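Side-chain contacts in beta-N-acetylhexosaminidase (Mycobacterium smegmatis, PDB 4YYF), which probably hydrolyses terminal non-reducing N-acetyl-D-hexosamine residues from N-acetyl-beta-D-hexosaminides, as a glycosyl hydrolase of family 3: residues A[209-214]-A[218-223]; A[156-161]-A[168-173]; A[303-308]-A[331-336]; A[66-71]-A[325-330]. The protein carries 1 engineered substitution. All coordinates share one frame; numbering follows the deposited sequence.

Contact 1. Residues A[209-214]-A[218-223]; sequences GHASGD and GGVTTP
S212 and T221 are bonded to each other twice where two roughly antiparallel arms of one loop run side by side. This loop follows strand 199-205 of the TIM-barrel-type GH3 domain and carries the D214–H216 hydrogen bond, consistent with the Asp-His pair found in the corresponding loop of NagZ-type relatives. S212 N donates to T221 O over 2.8 Å, bent to 130° at the hydrogen. The return bond is straighter: T221 N reaches S212 OG at 2.9 Å with 166° at the hydrogen. A serine chi1 of 56° wedges OG between its own backbone N and carbonyl carbon, which turns it to that N-H. The tight part centres on buried V220, whose CG1 lies against the 213-214 peptide, 3.4 Å from G213 C, while CG2 faces A211 CB at 4.1 Å. Both ends are slacker. At one, G218 N makes only a weak bond to D214 O, 3.4 Å long. At the other, H210 CB rests on P223 CG at 3.7 Å, but the imidazole takes no part and bonds through ND1 to D232. There a water helps join the arms, donating to T221 O at 3.0 Å and, more weakly, to H210 O.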
loop_
_atom_site.group_PDB
_atom_site.type_symbol
_atom_site.label_atom_id
_atom_site.label_comp_id
_atom_site.label_asym_id
_atom_site.label_seq_id
_atom_site.Cartn_x
_atom_site.Cartn_y
_atom_site.Cartn_z
ATOM N N GLY A 209 1.417 -11.028 10.688
ATOM C CA GLY A 209 0.520 -11.723 11.600
ATOM C C GLY A 209 1.183 -12.364 12.810
ATOM O O GLY A 209 0.582 -12.434 13.879
ATOM N N HIS A 210 2.414 -12.842 12.653
ATOM C CA HIS A 210 3.101 -13.491 13.776
ATOM C C HIS A 210 4.341 -12.703 14.211
ATOM O O HIS A 210 5.237 -13.254 14.843
ATOM C CB HIS A 210 3.483 -14.939 13.424
ATOM C CG HIS A 210 2.315 -15.801 13.047
ATOM N ND1 HIS A 210 1.956 -16.043 11.740
ATOM C CD2 HIS A 210 1.425 -16.480 13.814
ATOM C CE1 HIS A 210 0.898 -16.841 11.714
ATOM N NE2 HIS A 210 0.558 -17.114 12.959
ATOM N N ALA A 211 4.394 -11.419 13.868
ATOM C CA ALA A 211 5.541 -10.576 14.238
ATOM C C ALA A 211 5.604 -10.354 15.752
ATOM O O ALA A 211 4.600 -10.508 16.444
ATOM C CB ALA A 211 5.487 -9.248 13.507
ATOM N N SER A 212 6.779 -9.975 16.259
ATOM C CA SER A 212 7.019 -9.886 17.705
ATOM C C SER A 212 6.379 -8.692 18.425
ATOM O O SER A 212 6.431 -8.604 19.654
ATOM C CB SER A 212 8.521 -9.899 18.001
ATOM O OG SER A 212 9.185 -8.864 17.307
ATOM N N GLY A 213 5.781 -7.769 17.682
ATOM C CA GLY A 213 5.191 -6.591 18.299
ATOM C C GLY A 213 4.585 -5.670 17.261
ATOM O O GLY A 213 4.254 -6.110 16.160
ATOM N N ASP A 214 4.480 -4.388 17.604
ATOM C CA ASP A 214 3.807 -3.400 16.758
ATOM C C ASP A 214 4.823 -2.528 16.010
ATOM O O ASP A 214 5.539 -1.735 16.628
ATOM C CB ASP A 214 2.910 -2.521 17.643
ATOM C CG ASP A 214 2.035 -1.568 16.845
ATOM O OD1 ASP A 214 2.260 -1.398 15.627
ATOM O OD2 ASP A 214 1.118 -0.969 17.449
ATOM N N GLY A 218 8.108 0.521 16.950
ATOM C CA GLY A 218 9.506 0.124 16.978
ATOM C C GLY A 218 9.763 -1.063 16.084
ATOM O O GLY A 218 8.875 -1.491 15.356
ATOM N N GLY A 219 10.978 -1.599 16.130
ATOM C CA GLY A 219 11.334 -2.718 15.275
ATOM C C GLY A 219 10.640 -3.982 15.730
ATOM O O GLY A 219 10.425 -4.182 16.928
ATOM N N VAL A 220 10.284 -4.833 14.770
ATOM C CA VAL A 220 9.657 -6.117 15.060
ATOM C C VAL A 220 10.276 -7.216 14.189
ATOM O O VAL A 220 10.840 -6.928 13.125
ATOM C CB VAL A 220 8.121 -6.079 14.834
ATOM C CG1 VAL A 220 7.472 -4.983 15.663
ATOM C CG2 VAL A 220 7.787 -5.894 13.357
ATOM N N THR A 221 10.161 -8.461 14.652
ATOM C CA THR A 221 10.710 -9.630 13.957
ATOM C C THR A 221 9.625 -10.688 13.707
ATOM O O THR A 221 8.780 -10.936 14.568
ATOM C CB THR A 221 11.849 -10.267 14.782
ATOM O OG1 THR A 221 12.833 -9.272 15.072
ATOM C CG2 THR A 221 12.521 -11.414 14.018
ATOM N N THR A 222 9.655 -11.319 12.537
ATOM C CA THR A 222 8.726 -12.407 12.228
ATOM C C THR A 222 9.375 -13.755 12.533
ATOM O O THR A 222 10.572 -13.812 12.819
ATOM C CB THR A 222 8.401 -12.425 10.739
ATOM O OG1 THR A 222 9.577 -12.810 10.024
ATOM C CG2 THR A 222 7.921 -11.068 10.256
ATOM N N PRO A 223 8.594 -14.854 12.446
ATOM C CA PRO A 223 9.228 -16.177 12.404
ATOM C C PRO A 223 10.150 -16.259 11.184
ATOM O O PRO A 223 10.005 -15.448 10.272
ATOM C CB PRO A 223 8.036 -17.123 12.212
ATOM C CG PRO A 223 6.877 -16.390 12.806
ATOM C CD PRO A 223 7.118 -14.949 12.487
HETATM O O HOH W 1 8.460 -13.505 16.120
#

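Contact 2. Residues A[156-161]-A[168-173]; sequences APVVDV and TVIGDR. With ACT (acetate ion), chain D.
A chi1 of -62° sets D160 CG beside its backbone N and directs the carboxylate at I170, whose chi2 of -54° folds CD1 back to meet it: D160 OD2 and I170 CD1 come within 3.3 Å. The two side chains cross at about a right angle, and I170 CG2 covers D160 CB at 3.8 Å. The carboxylate is held by more than this van der Waals contact with a methyl, since OD2 is hydrogen-bonded to H204 ND1 and OD1 to H208 N, an arrangement that fixes its rotation. V158 carries the other half of the contact. Its CB approaches R173 O to 3.3 Å, and its CG1 meets I170 CG2 at 4.3 Å, so the valine bridges the two ends of the facing turn. R173 folds its chain at chi3 and brings the guanidinium back over its own segment, where NH1 donates to V169 O at 2.8 Å, close to the guanidinium plane. The same NH1 binds acetate OXT at 2.8 Å with a fairly straight angle of 160°, and NH2, which adds a weak bond to OXT, also forms a salt bridge with E106. The acetate, probably from the crystallisation liquor, thus probably marks an anion-binding spot beside the loop that follows strand 153-154. Such a place, among loops beyond the barrel strands, is consistent with the sugar-binding pocket of GH3 TIM-barrel enzymes.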
loop_
_atom_site.group_PDB
_atom_site.type_symbol
_atom_site.label_atom_id
_atom_site.label_comp_id
_atom_site.label_asym_id
_atom_site.label_seq_id
_atom_site.Cartn_x
_atom_site.Cartn_y
_atom_site.Cartn_z
ATOM N N ALA A 156 -6.346 -2.708 1.374
ATOM C CA ALA A 156 -7.046 -3.856 1.936
ATOM C C ALA A 156 -7.189 -4.851 0.802
ATOM O O ALA A 156 -7.210 -4.457 -0.359
ATOM C CB ALA A 156 -8.430 -3.418 2.472
ATOM N N PRO A 157 -7.319 -6.152 1.108
ATOM C CA PRO A 157 -7.439 -6.780 2.416
ATOM C C PRO A 157 -6.095 -7.104 3.047
ATOM O O PRO A 157 -5.100 -7.355 2.371
ATOM C CB PRO A 157 -8.144 -8.100 2.095
ATOM C CG PRO A 157 -7.586 -8.463 0.724
ATOM C CD PRO A 157 -7.530 -7.115 0.009
ATOM N N VAL A 158 -6.106 -7.115 4.369
ATOM C CA VAL A 158 -5.049 -7.709 5.163
ATOM C C VAL A 158 -5.060 -9.206 4.887
ATOM O O VAL A 158 -6.106 -9.852 4.974
ATOM C CB VAL A 158 -5.347 -7.478 6.657
ATOM C CG1 VAL A 158 -4.421 -8.324 7.551
ATOM C CG2 VAL A 158 -5.228 -5.993 6.986
ATOM N N VAL A 159 -3.904 -9.769 4.556
ATOM C CA VAL A 159 -3.809 -11.217 4.384
ATOM C C VAL A 159 -2.916 -11.824 5.457
ATOM O O VAL A 159 -2.629 -13.026 5.442
ATOM C CB VAL A 159 -3.332 -11.611 2.963
ATOM C CG1 VAL A 159 -4.338 -11.133 1.898
ATOM C CG2 VAL A 159 -1.958 -11.033 2.689
ATOM N N ASP A 160 -2.504 -10.991 6.408
ATOM C CA ASP A 160 -1.830 -11.484 7.602
ATOM C C ASP A 160 -2.642 -12.576 8.284
ATOM O O ASP A 160 -3.875 -12.527 8.325
ATOM C CB ASP A 160 -1.585 -10.350 8.600
ATOM C CG ASP A 160 -0.693 -9.261 8.047
ATOM O OD1 ASP A 160 0.249 -9.579 7.282
ATOM O OD2 ASP A 160 -0.941 -8.074 8.371
ATOM N N VAL A 161 -1.930 -13.564 8.820
ATOM C CA VAL A 161 -2.533 -14.719 9.459
ATOM C C VAL A 161 -2.185 -14.635 10.936
ATOM O O VAL A 161 -1.011 -14.523 11.279
ATOM C CB VAL A 161 -1.921 -16.005 8.866
ATOM C CG1 VAL A 161 -2.468 -17.227 9.550
ATOM C CG2 VAL A 161 -2.167 -16.052 7.350
ATOM N N THR A 168 -5.098 -5.858 18.920
ATOM C CA THR A 168 -3.639 -5.768 18.835
ATOM C C THR A 168 -3.304 -5.243 17.442
ATOM O O THR A 168 -4.218 -4.957 16.667
ATOM C CB THR A 168 -2.974 -7.125 19.084
ATOM O OG1 THR A 168 -3.475 -8.068 18.134
ATOM C CG2 THR A 168 -3.294 -7.623 20.486
ATOM N N VAL A 169 -2.020 -5.106 17.115
ATOM C CA VAL A 169 -1.639 -4.440 15.862
ATOM C C VAL A 169 -2.340 -5.028 14.625
ATOM O O VAL A 169 -2.923 -4.293 13.817
ATOM C CB VAL A 169 -0.092 -4.367 15.680
ATOM C CG1 VAL A 169 0.547 -5.750 15.770
ATOM C CG2 VAL A 169 0.269 -3.671 14.368
ATOM N N ILE A 170 -2.313 -6.350 14.491
ATOM C CA ILE A 170 -3.095 -7.006 13.448
ATOM C C ILE A 170 -4.410 -7.467 14.077
ATOM O O ILE A 170 -5.457 -6.865 13.834
ATOM C CB ILE A 170 -2.330 -8.180 12.794
ATOM C CG1 ILE A 170 -1.004 -7.685 12.213
ATOM C CG2 ILE A 170 -3.162 -8.803 11.684
ATOM C CD1 ILE A 170 -1.166 -6.501 11.255
ATOM N N GLY A 171 -4.355 -8.507 14.910
ATOM C CA GLY A 171 -5.530 -8.920 15.667
ATOM C C GLY A 171 -6.758 -9.129 14.792
ATOM O O GLY A 171 -6.677 -9.817 13.774
ATOM N N ASP A 172 -7.887 -8.518 15.156
ATOM C CA ASP A 172 -9.130 -8.735 14.398
ATOM C C ASP A 172 -9.128 -8.166 12.971
ATOM O O ASP A 172 -10.118 -8.306 12.230
ATOM C CB ASP A 172 -10.373 -8.282 15.193
ATOM C CG ASP A 172 -10.453 -6.772 15.393
ATOM O OD1 ASP A 172 -9.686 -6.009 14.762
ATOM O OD2 ASP A 172 -11.323 -6.343 16.186
ATOM N N ARG A 173 -8.022 -7.538 12.573
ATOM C CA ARG A 173 -7.871 -7.096 11.188
ATOM C C ARG A 173 -7.559 -8.276 10.272
ATOM O O ARG A 173 -7.583 -8.147 9.049
ATOM C CB ARG A 173 -6.752 -6.058 11.068
ATOM C CG ARG A 173 -6.993 -4.764 11.825
ATOM C CD ARG A 173 -5.688 -3.964 11.890
ATOM N NE ARG A 173 -5.247 -3.503 10.569
ATOM C CZ ARG A 173 -4.020 -3.067 10.300
ATOM N NH1 ARG A 173 -3.099 -3.066 11.252
ATOM N NH2 ARG A 173 -3.715 -2.632 9.082
HETATM C C ACT D . 0.341 -1.823 9.855
HETATM O O ACT D . 0.734 -0.836 9.189
HETATM O OXT ACT D . -0.806 -1.732 10.340
HETATM C CH3 ACT D . 1.190 -3.037 10.080
#

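Contact 3. Residues A[303-308]-A[331-336]; sequences GVADAV and LDRLEQ
A305 and R333 touch where helix 304-314 lies beside helix 327-340, two outer helices of the TIM-barrel-type domain that flank strand 319-321 in sequence. The first interaction is aliphatic and at the more open end. A305 CB sits 3.9 Å from R333 CB and 4.1 Å from R333 CG, so the arginine contributes the root of its chain and not its charge. With CG anti to the backbone N, chi1 -180°, R333 lays its first methylenes along the alanine before the chain bends at chi2. The second interaction is also apolar but buried: V308 and L334 cross at about a right angle. L334 starts out beside the neighbouring helix, and its end then turns inward. V308 meets W321 and A319 of strand 319-321, while L334 also packs on L45 of helix 41-46, so this pair ties the helix-helix seam to the barrel wall and to a third helix. Charge probably contributes little across the seam itself. R333 NH2 forms a salt bridge with E342, and D306 OD1 forms one with R310 in its own helix. The two charged groups therefore point to other partners, with D306 OD1 and R333 NH2 5.6 Å apart and not in contact. The closest apolar approach of the buried pair is methyl to methyl, V308 CG1 to L334 CD1 at 4.0 Å.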
loop_
_atom_site.group_PDB
_atom_site.type_symbol
_atom_site.label_atom_id
_atom_site.label_comp_id
_atom_site.label_asym_id
_atom_site.label_seq_id
_atom_site.Cartn_x
_atom_site.Cartn_y
_atom_site.Cartn_z
ATOM N N GLY A 303 15.505 8.793 8.413
ATOM C CA GLY A 303 14.625 9.923 8.140
ATOM C C GLY A 303 13.816 9.645 6.891
ATOM O O GLY A 303 14.093 8.670 6.179
ATOM N N VAL A 304 12.828 10.485 6.599
ATOM C CA VAL A 304 11.932 10.198 5.476
ATOM C C VAL A 304 12.640 10.060 4.120
ATOM O O VAL A 304 12.432 9.077 3.404
ATOM C CB VAL A 304 10.804 11.232 5.355
ATOM C CG1 VAL A 304 9.876 10.837 4.200
ATOM C CG2 VAL A 304 10.023 11.314 6.642
ATOM N N ALA A 305 13.491 11.021 3.776
ATOM C CA ALA A 305 14.160 10.978 2.474
ATOM C C ALA A 305 15.050 9.728 2.332
ATOM O O ALA A 305 15.047 9.065 1.290
ATOM C CB ALA A 305 14.952 12.255 2.232
ATOM N N ASP A 306 15.797 9.404 3.381
ATOM C CA ASP A 306 16.648 8.221 3.366
ATOM C C ASP A 306 15.815 6.939 3.258
ATOM O O ASP A 306 16.181 6.019 2.530
ATOM C CB ASP A 306 17.547 8.206 4.615
ATOM C CG ASP A 306 18.496 7.007 4.654
ATOM O OD1 ASP A 306 18.794 6.407 3.591
ATOM O OD2 ASP A 306 18.956 6.672 5.765
ATOM N N ALA A 307 14.683 6.893 3.962
ATOM C CA ALA A 307 13.808 5.718 3.952
ATOM C C ALA A 307 13.186 5.501 2.581
ATOM O O ALA A 307 13.083 4.361 2.100
ATOM C CB ALA A 307 12.711 5.862 4.998
ATOM N N VAL A 308 12.754 6.593 1.958
ATOM C CA VAL A 308 12.180 6.514 0.609
ATOM C C VAL A 308 13.225 6.028 -0.384
ATOM O O VAL A 308 12.965 5.130 -1.193
ATOM C CB VAL A 308 11.604 7.870 0.176
ATOM C CG1 VAL A 308 11.274 7.871 -1.321
ATOM C CG2 VAL A 308 10.368 8.185 1.011
ATOM N N LEU A 331 12.251 14.545 -3.019
ATOM C CA LEU A 331 12.550 14.625 -4.445
ATOM C C LEU A 331 13.984 15.093 -4.695
ATOM O O LEU A 331 14.658 14.596 -5.596
ATOM C CB LEU A 331 11.543 15.547 -5.139
ATOM C CG LEU A 331 10.126 14.964 -5.219
ATOM C CD1 LEU A 331 9.152 16.012 -5.750
ATOM C CD2 LEU A 331 10.090 13.709 -6.098
ATOM N N ASP A 332 14.450 16.052 -3.898
ATOM C CA ASP A 332 15.848 16.482 -3.963
ATOM C C ASP A 332 16.806 15.320 -3.740
ATOM O O ASP A 332 17.799 15.169 -4.452
ATOM C CB ASP A 332 16.135 17.564 -2.913
ATOM C CG ASP A 332 15.600 18.918 -3.309
ATOM O OD1 ASP A 332 15.076 19.047 -4.433
ATOM O OD2 ASP A 332 15.711 19.858 -2.497
ATOM N N ARG A 333 16.514 14.501 -2.741
ATOM C CA ARG A 333 17.410 13.401 -2.401
ATOM C C ARG A 333 17.373 12.328 -3.495
ATOM O O ARG A 333 18.383 11.691 -3.797
ATOM C CB ARG A 333 17.018 12.803 -1.040
ATOM C CG ARG A 333 17.893 11.634 -0.563
ATOM C CD ARG A 333 19.324 12.085 -0.258
ATOM N NE ARG A 333 20.195 10.990 0.196
ATOM C CZ ARG A 333 21.016 10.301 -0.596
ATOM N NH1 ARG A 333 21.084 10.582 -1.890
ATOM N NH2 ARG A 333 21.774 9.327 -0.096
ATOM N N LEU A 334 16.204 12.132 -4.098
ATOM C CA LEU A 334 16.074 11.110 -5.127
ATOM C C LEU A 334 16.837 11.489 -6.395
ATOM O O LEU A 334 17.470 10.637 -7.016
ATOM C CB LEU A 334 14.605 10.822 -5.430
ATOM C CG LEU A 334 13.870 10.123 -4.283
ATOM C CD1 LEU A 334 12.410 9.858 -4.653
ATOM C CD2 LEU A 334 14.580 8.818 -3.940
ATOM N N GLU A 335 16.787 12.764 -6.768
ATOM C CA GLU A 335 17.586 13.258 -7.882
ATOM C C GLU A 335 19.089 13.089 -7.636
ATOM O O GLU A 335 19.837 12.712 -8.539
ATOM C CB GLU A 335 17.246 14.722 -8.179
ATOM C CG GLU A 335 15.833 14.940 -8.678
ATOM C CD GLU A 335 15.668 16.268 -9.413
ATOM O OE1 GLU A 335 14.985 17.173 -8.877
ATOM O OE2 GLU A 335 16.216 16.406 -10.533
ATOM N N GLN A 336 19.530 13.350 -6.412
ATOM C CA GLN A 336 20.936 13.155 -6.066
ATOM C C GLN A 336 21.337 11.681 -6.156
ATOM O O GLN A 336 22.444 11.353 -6.591
ATOM C CB GLN A 336 21.226 13.702 -4.665
ATOM C CG GLN A 336 21.048 15.205 -4.529
ATOM C CD GLN A 336 20.965 15.647 -3.076
ATOM O OE1 GLN A 336 21.317 14.891 -2.166
ATOM N NE2 GLN A 336 20.484 16.870 -2.851
#

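Contact 4. Residues A[66-71]-A[325-330]; sequences HHVGGI and AEVPAV
E326 OE1 is hydrogen-bonded to both T323 OG1 and W321 NE1, and this double grip pins the chain just before V327, whose methyl lies on the ring of H66. The helical turn that follows is secured by V330 N bonding to E326 O at 2.8 Å. Across the contact the evidence is apolar. V327 CG1 stands over one face of the imidazole, 4.2 Å from its centroid and 28° off the ring normal, a CH-pi contact; its nearest ring atom is H66 CG at 3.8 Å. That methyl reaches the ring because CG1 is anti to the valine N, chi1 166°. P328 CD lies over the same face, and P328 CB comes to 3.8 Å from H66 CE1, so the histidine is covered by two successive residues. V327 CG1 serves a second neighbour too, meeting V68 CG1 at 3.9 Å. H66 is the last residue of helix 56-66; H67, with its positive phi of 60°, breaks the helix and turns the chain toward strand 70-73. V68 and V327 both also pack on V62 of helix 56-66 and on V51 of strand 49-52, so the first turn of helix 327-340 is seated against helix 56-66 and strand 49-52, the strand that runs parallel to 70-73.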
loop_
_atom_site.group_PDB
_atom_site.type_symbol
_atom_site.label_atom_id
_atom_site.label_comp_id
_atom_site.label_asym_id
_atom_site.label_seq_id
_atom_site.Cartn_x
_atom_site.Cartn_y
_atom_site.Cartn_z
ATOM N N HIS A 66 4.047 19.672 -6.967
ATOM C CA HIS A 66 5.038 18.610 -7.035
ATOM C C HIS A 66 4.634 17.421 -7.890
ATOM O O HIS A 66 5.467 16.574 -8.176
ATOM C CB HIS A 66 5.407 18.147 -5.614
ATOM C CG HIS A 66 5.924 19.250 -4.758
ATOM N ND1 HIS A 66 7.199 19.773 -4.913
ATOM C CD2 HIS A 66 5.353 19.966 -3.759
ATOM C CE1 HIS A 66 7.380 20.751 -4.052
ATOM N NE2 HIS A 66 6.275 20.892 -3.334
ATOM N N HIS A 67 3.369 17.347 -8.293
ATOM C CA HIS A 67 2.922 16.255 -9.181
ATOM C C HIS A 67 3.114 14.874 -8.566
ATOM O O HIS A 67 3.440 13.907 -9.278
ATOM C CB HIS A 67 3.643 16.311 -10.520
ATOM C CG HIS A 67 3.519 17.631 -11.205
ATOM N ND1 HIS A 67 2.298 18.215 -11.472
ATOM C CD2 HIS A 67 4.455 18.493 -11.669
ATOM C CE1 HIS A 67 2.489 19.376 -12.072
ATOM N NE2 HIS A 67 3.789 19.570 -12.199
ATOM N N VAL A 68 2.902 14.772 -7.258
ATOM C CA VAL A 68 2.942 13.464 -6.598
ATOM C C VAL A 68 1.885 12.543 -7.205
ATOM O O VAL A 68 0.774 12.985 -7.568
ATOM C CB VAL A 68 2.774 13.550 -5.060
ATOM C CG1 VAL A 68 3.965 14.254 -4.417
ATOM C CG2 VAL A 68 1.453 14.239 -4.676
ATOM N N GLY A 69 2.231 11.268 -7.348
ATOM C CA GLY A 69 1.351 10.332 -8.029
ATOM C C GLY A 69 0.127 9.985 -7.206
ATOM O O GLY A 69 -0.932 9.657 -7.749
ATOM N N GLY A 70 0.259 10.051 -5.888
ATOM C CA GLY A 70 -0.853 9.644 -5.047
ATOM C C GLY A 70 -0.971 10.460 -3.787
ATOM O O GLY A 70 0.021 10.969 -3.263
ATOM N N ILE A 71 -2.203 10.601 -3.304
ATOM C CA ILE A 71 -2.448 11.174 -1.989
ATOM C C ILE A 71 -3.204 10.153 -1.152
ATOM O O ILE A 71 -3.963 9.346 -1.691
ATOM C CB ILE A 71 -3.244 12.495 -2.064
ATOM C CG1 ILE A 71 -4.555 12.291 -2.822
ATOM C CG2 ILE A 71 -2.375 13.598 -2.707
ATOM C CD1 ILE A 71 -5.503 13.506 -2.753
ATOM N N ALA A 325 4.843 17.593 3.855
ATOM C CA ALA A 325 5.922 18.569 4.100
ATOM C C ALA A 325 7.269 18.138 3.520
ATOM O O ALA A 325 8.059 18.965 3.071
ATOM C CB ALA A 325 6.082 18.847 5.591
ATOM N N GLU A 326 7.538 16.839 3.540
ATOM C CA GLU A 326 8.868 16.348 3.188
ATOM C C GLU A 326 9.072 16.178 1.684
ATOM O O GLU A 326 10.177 15.868 1.237
ATOM C CB GLU A 326 9.137 15.014 3.893
ATOM C CG GLU A 326 9.130 15.089 5.416
ATOM C CD GLU A 326 7.730 15.061 6.023
ATOM O OE1 GLU A 326 6.733 14.916 5.273
ATOM O OE2 GLU A 326 7.629 15.188 7.263
ATOM N N VAL A 327 8.013 16.374 0.904
ATOM C CA VAL A 327 8.064 16.028 -0.517
ATOM C C VAL A 327 9.214 16.708 -1.292
ATOM O O VAL A 327 9.958 16.036 -1.998
ATOM C CB VAL A 327 6.712 16.269 -1.219
ATOM C CG1 VAL A 327 6.885 16.228 -2.732
ATOM C CG2 VAL A 327 5.675 15.223 -0.754
ATOM N N PRO A 328 9.375 18.031 -1.149
ATOM C CA PRO A 328 10.493 18.596 -1.929
ATOM C C PRO A 328 11.881 18.106 -1.488
ATOM O O PRO A 328 12.748 17.946 -2.343
ATOM C CB PRO A 328 10.355 20.115 -1.722
ATOM C CG PRO A 328 9.420 20.296 -0.564
ATOM C CD PRO A 328 8.554 19.070 -0.503
ATOM N N ALA A 329 12.085 17.864 -0.196
ATOM C CA ALA A 329 13.364 17.326 0.284
ATOM C C ALA A 329 13.577 15.897 -0.206
ATOM O O ALA A 329 14.704 15.481 -0.524
ATOM C CB ALA A 329 13.425 17.376 1.794
ATOM N N VAL A 330 12.494 15.132 -0.250
ATOM C CA VAL A 330 12.566 13.762 -0.740
ATOM C C VAL A 330 12.937 13.737 -2.223
ATOM O O VAL A 330 13.840 13.015 -2.635
ATOM C CB VAL A 330 11.249 12.990 -0.474
ATOM C CG1 VAL A 330 11.214 11.684 -1.270
ATOM C CG2 VAL A 330 11.103 12.708 1.017
#

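In the fold
The four contacts form two pairs. Contacts 1 and 2, with centres about 13 Å apart, touch directly: D214 OD1 lies 3.3 Å from V169 CG2, and G209 N is 3.7 Å from D160 CB. Both lie near the bound acetate, which R173 holds and from which the D214 side chain is about 6 Å away; it probably marks the pocket. Contacts 3 and 4, with centres about 11 Å apart, share helix 327-340, and V330 CG1 meets V308 CG1 at 3.8 Å between them. The pairs are distant, the centres of contacts 2 and 3 being about 30 Å apart across the chain's centre. Contact 4 joins sequence-distant parts of the barrel, and contacts 1 and 2 lie within the loop it closes.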